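Local coordinates for protein Ras-3 from Cryphonectria parasitica (Cryphonectria parasitica, PDB 4KU4) that belongs to the Ras family of P-loop proteins and holds guanosine-5'-diphosphate in its ligand pocket, at residues P134-L139 / A192-R196. Numbering follows the deposited sequence.
Sequences PFAPSL and ADRRR
The guanidinium of R196 reaches from helix 182-196 to the backbone of the facing loop, where NH2 donates a nearly straight hydrogen bond of 2.8 Å to P134 O (N-H...O angle 163°). The carbonyl oxygen lies close to the guanidinium plane and points almost straight at the donor. A bend at chi3 (-50°) in the otherwise extended R196 side chain turns the group toward P134. At another edge, NH1 forms a long salt bridge to D193 OD1, 3.7 Å away within the same helix; the bond to P134 chiefly sets the orientation of the flat group, and the long salt bridge probably adds only a little. L139 CD1 lies over one face, toward the rim, 3.6 Å from R196 NH1, while CD2 of the same leucine packs 3.7 Å from D193 CA. At the A192 end of 192-196, the methyl CB of A192 abuts S138 O at 3.2 Å, and a water donates to A192 O (2.8 Å) while bonding only weakly to S138 OG. The contact fastens the C-terminal helix 182-196 to the loop entering strand 140-145 of the central sheet; F135 and P137 of the same loop pack against helix 98-118.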
loop_
_atom_site.group_PDB
_atom_site.type_symbol
_atom_site.label_atom_id
_atom_site.label_comp_id
_atom_site.label_asym_id
_atom_site.label_seq_id
_atom_site.Cartn_x
_atom_site.Cartn_y
_atom_site.Cartn_z
ATOM N N PRO A 134 -14.395 -6.888 -12.539
ATOM C CA PRO A 134 -13.495 -5.783 -12.891
ATOM C C PRO A 134 -12.805 -5.168 -11.675
ATOM O O PRO A 134 -13.267 -5.328 -10.544
ATOM C CB PRO A 134 -14.441 -4.755 -13.517
ATOM C CG PRO A 134 -15.748 -5.024 -12.877
ATOM C CD PRO A 134 -15.809 -6.512 -12.702
ATOM N N PHE A 135 -11.707 -4.464 -11.918
ATOM C CA PHE A 135 -11.008 -3.757 -10.853
ATOM C C PHE A 135 -11.918 -2.708 -10.225
ATOM O O PHE A 135 -12.757 -2.114 -10.903
ATOM C CB PHE A 135 -9.736 -3.097 -11.397
ATOM C CG PHE A 135 -8.804 -2.607 -10.331
ATOM C CD1 PHE A 135 -8.768 -1.270 -9.990
ATOM C CD2 PHE A 135 -7.977 -3.488 -9.653
ATOM C CE1 PHE A 135 -7.916 -0.815 -9.007
ATOM C CE2 PHE A 135 -7.124 -3.035 -8.658
ATOM C CZ PHE A 135 -7.097 -1.700 -8.337
ATOM N N ALA A 136 -11.742 -2.480 -8.926
ATOM C CA ALA A 136 -12.508 -1.472 -8.200
ATOM C C ALA A 136 -11.594 -0.683 -7.262
ATOM O O ALA A 136 -10.589 -1.212 -6.791
ATOM C CB ALA A 136 -13.628 -2.130 -7.410
ATOM N N PRO A 137 -11.947 0.579 -6.978
ATOM C CA PRO A 137 -11.120 1.423 -6.108
ATOM C C PRO A 137 -10.910 0.848 -4.715
ATOM O O PRO A 137 -9.949 1.242 -4.064
ATOM C CB PRO A 137 -11.922 2.727 -6.009
ATOM C CG PRO A 137 -12.767 2.752 -7.207
ATOM C CD PRO A 137 -13.117 1.311 -7.494
ATOM N N SER A 138 -11.781 -0.054 -4.262
ATOM C CA SER A 138 -11.603 -0.647 -2.940
ATOM C C SER A 138 -10.389 -1.585 -2.872
ATOM O O SER A 138 -9.981 -1.990 -1.787
ATOM C CB SER A 138 -12.875 -1.386 -2.489
ATOM O OG SER A 138 -13.229 -2.399 -3.413
ATOM N N LEU A 139 -9.801 -1.914 -4.021
ATOM C CA LEU A 139 -8.624 -2.790 -4.040
ATOM C C LEU A 139 -7.347 -1.984 -3.836
ATOM O O LEU A 139 -6.229 -2.507 -3.916
ATOM C CB LEU A 139 -8.554 -3.602 -5.348
ATOM C CG LEU A 139 -9.760 -4.518 -5.593
ATOM C CD1 LEU A 139 -9.552 -5.425 -6.779
ATOM C CD2 LEU A 139 -10.042 -5.348 -4.350
ATOM N N ALA A 192 -11.082 -6.091 1.558
ATOM C CA ALA A 192 -11.983 -5.468 0.591
ATOM C C ALA A 192 -12.287 -6.404 -0.581
ATOM O O ALA A 192 -13.432 -6.512 -1.022
ATOM C CB ALA A 192 -11.399 -4.149 0.087
ATOM N N ASP A 193 -11.258 -7.081 -1.078
ATOM C CA ASP A 193 -11.414 -8.030 -2.179
ATOM C C ASP A 193 -12.405 -9.126 -1.799
ATOM O O ASP A 193 -13.259 -9.510 -2.592
ATOM C CB ASP A 193 -10.059 -8.640 -2.554
ATOM C CG ASP A 193 -10.137 -9.534 -3.771
ATOM O OD1 ASP A 193 -10.997 -9.281 -4.645
ATOM O OD2 ASP A 193 -9.329 -10.483 -3.859
ATOM N N ARG A 194 -12.303 -9.612 -0.570
ATOM C CA ARG A 194 -13.231 -10.634 -0.095
ATOM C C ARG A 194 -14.641 -10.105 0.118
ATOM O O ARG A 194 -15.617 -10.823 -0.083
ATOM C CB ARG A 194 -12.728 -11.230 1.205
ATOM C CG ARG A 194 -11.449 -11.980 1.043
ATOM C CD ARG A 194 -10.997 -12.511 2.391
ATOM N NE ARG A 194 -9.634 -13.010 2.320
ATOM C CZ ARG A 194 -8.935 -13.399 3.381
ATOM N NH1 ARG A 194 -9.479 -13.342 4.594
ATOM N NH2 ARG A 194 -7.696 -13.825 3.225
ATOM N N ARG A 195 -14.737 -8.860 0.567
ATOM C CA ARG A 195 -16.021 -8.202 0.757
ATOM C C ARG A 195 -16.788 -8.166 -0.568
ATOM O O ARG A 195 -18.011 -8.297 -0.588
ATOM C CB ARG A 195 -15.801 -6.779 1.288
ATOM C CG ARG A 195 -17.055 -6.046 1.777
ATOM C CD ARG A 195 -16.925 -4.522 1.626
ATOM N NE ARG A 195 -15.688 -3.997 2.203
ATOM C CZ ARG A 195 -15.016 -2.959 1.713
ATOM N NH1 ARG A 195 -13.892 -2.547 2.290
ATOM N NH2 ARG A 195 -15.461 -2.336 0.633
ATOM N N ARG A 196 -16.055 -8.000 -1.670
ATOM C CA ARG A 196 -16.654 -7.869 -2.997
ATOM C C ARG A 196 -17.350 -9.124 -3.502
ATOM O O ARG A 196 -18.327 -9.033 -4.241
ATOM C CB ARG A 196 -15.599 -7.469 -4.032
ATOM C CG ARG A 196 -15.013 -6.088 -3.853
ATOM C CD ARG A 196 -14.405 -5.593 -5.158
ATOM N NE ARG A 196 -13.499 -6.570 -5.758
ATOM C CZ ARG A 196 -13.235 -6.622 -7.059
ATOM N NH1 ARG A 196 -12.392 -7.534 -7.543
ATOM N NH2 ARG A 196 -13.826 -5.761 -7.876
HETATM O O HOH W 1 -15.043 -4.217 -1.046
#